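Alanine racemase (Acinetobacter baumannii, PDB 4QHR) is a two-domain enzyme of the alanine racemase family, joining an N-terminal TIM-type barrel to a C-terminal domain rich in beta strands. Local coordinates at residues A[187-192]-A[204-209]; A[243-248]-A[263-268]; A[267-272]-A[305-310]. All coordinates share one frame; numbering follows the deposited sequence.

Contact 1: residues A[187-192]-A[204-209]; sequences ILASCC and NFDYVR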
# COMPACT_ATOMS: atom_id res chain seq x y z
N ILE A 187 12.30 -39.71 1.72
CA ILE A 187 11.91 -38.49 1.01
C ILE A 187 12.45 -37.25 1.71
O ILE A 187 12.55 -37.20 2.93
CB ILE A 187 10.37 -38.46 0.79
CG1 ILE A 187 9.93 -37.39 -0.23
CG2 ILE A 187 9.57 -38.32 2.10
CD1 ILE A 187 8.43 -37.38 -0.46
N LEU A 188 12.78 -36.23 0.91
CA LEU A 188 13.12 -34.96 1.45
C LEU A 188 11.86 -34.32 2.00
O LEU A 188 10.72 -34.62 1.55
CB LEU A 188 13.72 -34.06 0.36
CG LEU A 188 15.00 -34.58 -0.27
CD1 LEU A 188 15.24 -33.89 -1.61
CD2 LEU A 188 16.19 -34.49 0.66
N ALA A 189 12.05 -33.42 2.95
CA ALA A 189 10.94 -32.74 3.57
C ALA A 189 11.25 -31.29 3.99
O ALA A 189 12.39 -30.95 4.28
CB ALA A 189 10.47 -33.51 4.76
N SER A 190 10.18 -30.50 4.05
CA SER A 190 10.25 -29.08 4.36
C SER A 190 8.92 -28.62 4.96
O SER A 190 7.83 -28.73 4.33
CB SER A 190 10.46 -28.27 3.09
OG SER A 190 10.63 -26.85 3.36
N CYS A 191 9.00 -28.06 6.17
CA CYS A 191 7.79 -27.46 6.73
C CYS A 191 7.93 -26.21 7.61
O CYS A 191 6.92 -25.64 7.96
CB CYS A 191 7.01 -28.50 7.46
SG CYS A 191 7.82 -29.01 8.97
N CYS A 192 9.13 -25.79 7.96
CA CYS A 192 9.29 -24.64 8.85
C CYS A 192 9.31 -23.27 8.16
O CYS A 192 10.20 -22.97 7.34
CB CYS A 192 10.56 -24.77 9.70
SG CYS A 192 10.59 -26.28 10.72
N ASN A 204 12.86 -29.37 11.20
CA ASN A 204 13.65 -28.73 10.16
C ASN A 204 13.79 -29.60 8.93
O ASN A 204 13.66 -29.12 7.81
CB ASN A 204 15.08 -28.38 10.65
CG ASN A 204 15.14 -27.21 11.61
OD1 ASN A 204 14.18 -26.45 11.85
ND2 ASN A 204 16.25 -27.08 12.17
N PHE A 205 14.06 -30.90 9.14
CA PHE A 205 14.38 -31.80 8.00
C PHE A 205 15.36 -31.17 7.00
O PHE A 205 16.37 -30.56 7.40
CB PHE A 205 13.09 -32.32 7.39
CG PHE A 205 12.24 -33.07 8.36
CD1 PHE A 205 12.71 -34.29 8.89
CD2 PHE A 205 11.02 -32.58 8.80
CE1 PHE A 205 11.96 -35.01 9.81
CE2 PHE A 205 10.26 -33.31 9.71
CZ PHE A 205 10.74 -34.52 10.23
N ASP A 206 15.06 -31.26 5.70
CA ASP A 206 16.06 -30.92 4.67
C ASP A 206 16.08 -29.45 4.24
O ASP A 206 17.12 -28.91 3.89
CB ASP A 206 15.82 -31.82 3.48
CG ASP A 206 15.80 -33.29 3.89
OD1 ASP A 206 16.91 -33.84 4.10
OD2 ASP A 206 14.73 -33.85 4.09
N TYR A 207 14.92 -28.81 4.25
CA TYR A 207 14.76 -27.41 3.86
C TYR A 207 13.85 -26.66 4.83
O TYR A 207 12.75 -27.08 5.08
CB TYR A 207 14.12 -27.32 2.47
CG TYR A 207 14.96 -27.84 1.34
CD1 TYR A 207 14.89 -29.19 0.97
CD2 TYR A 207 15.79 -27.01 0.64
CE1 TYR A 207 15.67 -29.68 -0.07
CE2 TYR A 207 16.56 -27.50 -0.41
CZ TYR A 207 16.50 -28.84 -0.74
OH TYR A 207 17.23 -29.33 -1.78
N VAL A 208 14.33 -25.53 5.34
CA VAL A 208 13.50 -24.57 6.05
C VAL A 208 13.23 -23.38 5.09
O VAL A 208 14.03 -23.11 4.14
CB VAL A 208 14.18 -24.14 7.37
CG1 VAL A 208 14.32 -25.35 8.29
CG2 VAL A 208 15.50 -23.42 7.16
N ARG A 209 12.15 -22.67 5.36
CA ARG A 209 11.65 -21.60 4.51
C ARG A 209 11.38 -20.33 5.31
O ARG A 209 10.26 -19.95 5.45
CB ARG A 209 10.39 -22.02 3.81
CG ARG A 209 10.51 -23.37 3.09
CD ARG A 209 9.35 -23.67 2.17
NE ARG A 209 8.02 -23.58 2.83
CZ ARG A 209 7.35 -24.57 3.41
NH1 ARG A 209 7.88 -25.79 3.52
NH2 ARG A 209 6.15 -24.32 3.95
O HOH W 1 14.51 -36.23 5.50
O HOH W 2 11.31 -27.81 7.70
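S190 and R209 meet where a TIM-type barrel closes: 188-190 and 207-208, the end strands of the eight-stranded parallel order, come together side by side. The S190 hydroxyl is anti to its own backbone nitrogen (chi1 -176°), which carries it across to the Y207 strand. It gives its proton to the carbonyl there, OG to Y207 O 2.7 Å, arriving from above the carbonyl plane rather than on a lone pair. R209 NH1 then donates to S190 OG at 3.0 Å, with the oxygen near the edge of the guanidinium but tilted 15° from its plane. A weak second bond from NH1 goes to S190 O, which lies in that plane. The other two nitrogens of the group point elsewhere, NH2 to M158 O and NE to N1 of the modified residue LLP at position 34, and the serine is probably one of several partners holding the arginine there.

D206 turns its carboxylate back on the 188-190 strand. OD2 accepts from A189 N at 2.9 Å, on its anti side, and also from a water that makes a weak bond to I187 O. L188 crosses the aspartate at about a right angle, setting its CD2 methyl 3.5 Å from D206 CG. A189 returns the grip: its carbonyl oxygen accepts from D206 N at 3.0 Å and, more weakly, from Y207 N. A189 CB packs 3.9 Å from F205 CB, while the phenyl ring leads off toward L178 and K181 of helix 168-184. R209 N reaches C192 O at 2.8 Å, nearly along the C=O axis.

Contact 2: residues A[243-248]-A[263-268]; sequences LNHIEA and AMDIAI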
# COMPACT_ATOMS: atom_id res chain seq x y z
N LEU A 243 5.19 23.58 11.39
CA LEU A 243 5.06 23.63 12.82
C LEU A 243 3.91 24.54 13.23
O LEU A 243 3.70 25.59 12.60
CB LEU A 243 6.36 24.14 13.44
CG LEU A 243 7.46 23.11 13.25
CD1 LEU A 243 8.80 23.73 13.56
CD2 LEU A 243 7.21 21.90 14.14
N ASN A 244 3.19 24.16 14.28
CA ASN A 244 1.97 24.86 14.62
C ASN A 244 1.76 24.83 16.12
O ASN A 244 1.78 23.77 16.72
CB ASN A 244 0.83 24.19 13.85
CG ASN A 244 -0.52 24.86 14.00
OD1 ASN A 244 -1.57 24.20 13.93
ND2 ASN A 244 -0.53 26.16 14.18
N HIS A 245 1.60 26.00 16.75
CA HIS A 245 1.24 26.02 18.19
C HIS A 245 -0.27 26.18 18.28
O HIS A 245 -0.80 27.15 17.72
CB HIS A 245 1.93 27.16 18.94
CG HIS A 245 1.53 27.25 20.38
ND1 HIS A 245 2.03 26.39 21.34
CD2 HIS A 245 0.66 28.07 21.02
CE1 HIS A 245 1.50 26.69 22.52
NE2 HIS A 245 0.66 27.70 22.35
N ILE A 246 -0.96 25.24 18.92
CA ILE A 246 -2.41 25.29 19.07
C ILE A 246 -2.84 25.44 20.54
O ILE A 246 -2.12 25.05 21.47
CB ILE A 246 -3.13 24.07 18.43
CG1 ILE A 246 -2.61 22.74 18.99
CG2 ILE A 246 -2.95 24.11 16.92
CD1 ILE A 246 -3.56 21.56 18.79
N GLU A 247 -4.04 26.04 20.73
CA GLU A 247 -4.64 26.31 22.08
C GLU A 247 -5.60 25.21 22.51
O GLU A 247 -6.20 24.53 21.66
CB GLU A 247 -5.41 27.65 22.08
CG GLU A 247 -4.60 28.90 21.73
CD GLU A 247 -3.25 28.96 22.43
OE1 GLU A 247 -3.13 28.53 23.60
OE2 GLU A 247 -2.27 29.42 21.80
N ALA A 248 -5.77 25.04 23.83
CA ALA A 248 -6.78 24.14 24.40
C ALA A 248 -8.14 24.21 23.65
O ALA A 248 -8.64 25.30 23.38
CB ALA A 248 -6.98 24.44 25.89
N ALA A 263 -2.66 23.58 25.77
CA ALA A 263 -1.95 24.14 24.64
C ALA A 263 -0.80 23.19 24.20
O ALA A 263 -0.20 22.48 25.02
CB ALA A 263 -1.41 25.52 24.98
N MET A 264 -0.51 23.17 22.90
CA MET A 264 0.49 22.23 22.41
C MET A 264 1.12 22.62 21.09
O MET A 264 0.62 23.48 20.37
CB MET A 264 -0.13 20.83 22.33
CG MET A 264 -1.29 20.64 21.40
SD MET A 264 -2.12 19.07 21.71
CE MET A 264 -1.06 17.88 20.95
N ASP A 265 2.24 21.97 20.80
CA ASP A 265 2.99 22.14 19.55
C ASP A 265 2.75 20.90 18.69
O ASP A 265 2.83 19.79 19.18
CB ASP A 265 4.47 22.34 19.88
CG ASP A 265 4.68 23.51 20.81
OD1 ASP A 265 4.26 24.59 20.41
OD2 ASP A 265 5.20 23.34 21.94
N ILE A 266 2.42 21.13 17.44
CA ILE A 266 2.06 20.12 16.45
C ILE A 266 3.06 20.24 15.35
O ILE A 266 3.42 21.34 14.99
CB ILE A 266 0.68 20.44 15.83
CG1 ILE A 266 -0.39 20.35 16.92
CG2 ILE A 266 0.34 19.49 14.70
CD1 ILE A 266 -0.37 19.06 17.72
N ALA A 267 3.51 19.12 14.82
CA ALA A 267 4.28 19.18 13.56
C ALA A 267 3.52 18.39 12.47
O ALA A 267 2.88 17.38 12.76
CB ALA A 267 5.64 18.60 13.77
N ILE A 268 3.61 18.88 11.24
CA ILE A 268 3.11 18.16 10.11
C ILE A 268 4.29 17.45 9.44
O ILE A 268 5.38 18.02 9.23
CB ILE A 268 2.34 19.05 9.13
CG1 ILE A 268 1.26 19.85 9.86
CG2 ILE A 268 1.74 18.20 8.01
CD1 ILE A 268 0.25 19.01 10.64
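An antiparallel strand pair, 243-246 against 264-268, places H245 opposite D265 in a non-hydrogen-bonded pair, and their side chains supply a bond of their own. H245 ND1 donates to D265 OD1 at 3.0 Å (162° at the hydrogen). The oxygen sits in the imidazole plane, yet the ring approaches it from above the carboxylate, the two planes being 45° apart. With CG anti to the backbone nitrogen (chi1 177°), the histidine brings its ND1 edge to the partner strand, and its CE1 comes 4.0 Å from A263 CB.

This pairing belongs to the mixed beta sheet of the C-terminal domain, where 264-269 has 305-308 along its other edge. N244 and I266 exchange two backbone bonds, as do I246 and M264; I246 N to M264 O measures 2.8 Å. On the face that carries these four residues, I246 and M264 run next to each other in the same direction, tight at 3.5 Å between I246 CG1 and M264 CG. The I246 side chain also runs at a slant to that of I266, with 3.9 Å between I246 CG1 and I266 CG1. On the histidine face L243 CD2 rests 3.7 Å from A267 CB. N131 of the second subunit packs on N244 and I246.

Contact 3: residues A[267-272]-A[305-310]; sequences AIVSIG and IAIDVT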
# COMPACT_ATOMS: atom_id res chain seq x y z
N ALA A 267 3.51 19.12 14.82
CA ALA A 267 4.28 19.18 13.56
C ALA A 267 3.52 18.39 12.47
O ALA A 267 2.88 17.38 12.76
CB ALA A 267 5.64 18.60 13.77
N ILE A 268 3.61 18.88 11.24
CA ILE A 268 3.11 18.16 10.11
C ILE A 268 4.29 17.45 9.44
O ILE A 268 5.38 18.02 9.23
CB ILE A 268 2.34 19.05 9.13
CG1 ILE A 268 1.26 19.85 9.86
CG2 ILE A 268 1.74 18.20 8.01
CD1 ILE A 268 0.25 19.01 10.64
N VAL A 269 4.06 16.17 9.11
CA VAL A 269 5.08 15.33 8.55
C VAL A 269 4.69 14.92 7.12
O VAL A 269 3.52 14.67 6.85
CB VAL A 269 5.23 14.05 9.40
CG1 VAL A 269 6.21 13.10 8.77
CG2 VAL A 269 5.69 14.43 10.81
N SER A 270 5.69 14.80 6.25
CA SER A 270 5.46 14.50 4.88
C SER A 270 5.34 12.98 4.62
O SER A 270 6.11 12.42 3.86
CB SER A 270 6.56 15.08 3.99
OG SER A 270 7.87 14.59 4.35
N ILE A 271 4.34 12.38 5.22
CA ILE A 271 3.96 11.00 4.85
C ILE A 271 2.48 10.83 5.06
O ILE A 271 1.91 11.51 5.94
CB ILE A 271 4.72 10.00 5.71
CG1 ILE A 271 4.94 8.73 4.92
CG2 ILE A 271 3.99 9.68 7.03
CD1 ILE A 271 5.99 8.87 3.84
N GLY A 272 1.84 9.94 4.28
CA GLY A 272 0.45 9.57 4.55
C GLY A 272 0.13 8.26 3.89
O GLY A 272 1.04 7.54 3.45
N ILE A 305 0.69 13.60 7.91
CA ILE A 305 0.24 13.26 9.25
C ILE A 305 0.62 14.39 10.22
O ILE A 305 1.53 15.21 9.94
CB ILE A 305 0.79 11.87 9.78
CG1 ILE A 305 2.30 11.92 10.03
CG2 ILE A 305 0.41 10.76 8.86
CD1 ILE A 305 2.94 10.65 10.56
N ALA A 306 -0.09 14.41 11.37
CA ALA A 306 0.23 15.34 12.44
C ALA A 306 0.74 14.58 13.67
O ALA A 306 0.23 13.50 13.99
CB ALA A 306 -0.99 16.17 12.78
N ILE A 307 1.75 15.15 14.35
CA ILE A 307 2.34 14.58 15.53
C ILE A 307 2.40 15.64 16.63
O ILE A 307 2.55 16.85 16.35
CB ILE A 307 3.73 13.98 15.25
CG1 ILE A 307 4.68 15.03 14.79
CG2 ILE A 307 3.67 12.88 14.15
CD1 ILE A 307 6.00 14.43 14.38
N ASP A 308 2.26 15.17 17.87
CA ASP A 308 2.41 16.03 19.03
C ASP A 308 3.89 16.09 19.37
O ASP A 308 4.47 15.10 19.79
CB ASP A 308 1.61 15.45 20.19
CG ASP A 308 1.80 16.22 21.47
OD1 ASP A 308 2.42 17.27 21.46
OD2 ASP A 308 1.26 15.73 22.51
N VAL A 309 4.47 17.28 19.20
CA VAL A 309 5.88 17.51 19.47
C VAL A 309 6.09 18.40 20.68
O VAL A 309 7.20 18.87 20.90
CB VAL A 309 6.63 18.10 18.26
CG1 VAL A 309 6.73 17.04 17.16
CG2 VAL A 309 5.99 19.39 17.74
N THR A 310 5.04 18.62 21.46
CA THR A 310 5.15 19.45 22.66
C THR A 310 6.42 19.13 23.48
O THR A 310 7.18 20.06 23.82
CB THR A 310 3.87 19.35 23.52
OG1 THR A 310 2.74 19.68 22.70
CG2 THR A 310 3.94 20.38 24.70
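The side chains of V269 and I307 meet nearly perpendicular on one face of an antiparallel strand pair, with V269 CG2 3.6 Å from I307 CD1. The strands 267-269 and 305-308 belong to the sheet of the C-terminal domain, and the rest of this face is equally aliphatic. Both I305 and I307 tuck CG1 into the space flanked by N and C of their own backbone (chi1 69° and 62°), which sends their longer branches over the opposite strand. I305 CG1 therefore reaches V269 CB at 3.7 Å, and its CD1 continues alongside I271, 3.8 Å from CG2 of that residue; these two isoleucines share one direction. I307 CG1 and V309 CG1 both come up to the methyl of A267. The reverse face is simpler: I268 stretches its CD1 to A306 CB, 3.8 Å away.

Backbone bonds pair A267 with I307 and V269 with I305, two in each pair. V269 O, which accepts from I305 N at 3.2 Å, also receives a weak bond from I271 N, the closure of an inverse gamma turn centred on S270 that takes the chain out of the strand.

At the far end D308 turns its carboxylate along its own chain to form an Asx turn. OD1 accepts from T310 N at 2.9 Å on its anti side, the donor well out of the carboxylate plane, and from the T310 hydroxyl, OG1, at 2.7 Å on its syn lone pair. The same hydroxyl accepts from D265 N, tying the turn back to strand 264-269, two residues before A267.

Strand 234-246 flanks 264-269 on its other edge, with A238 against V269 and I240 against A267. Strand 292-297 lines the other edge of 305-308, while R132 of the second subunit packs on I268.

The chain starts with strand 4-8, in the mixed sheet beside 234-246, then builds the barrel, where contact 1 closes a loop of 11 residues holding helix 194-199, joining the last two barrel strands. It then returns to the mixed sheet. Contact 2 closes a 14-residue excursion carrying the small pair 251-252 and 258-259, and contact 3 closes a longer one containing strands 286-289 and 292-297. None nests within or crosses another, but contacts 2 and 3 share A267 and I268, so strand 264-269 is the middle of three, between 234-246 and 305-308. Their centres are about 10 Å apart; that of contact 1 lies about 46 Å from contact 3, on the opposite side of the chain's centre.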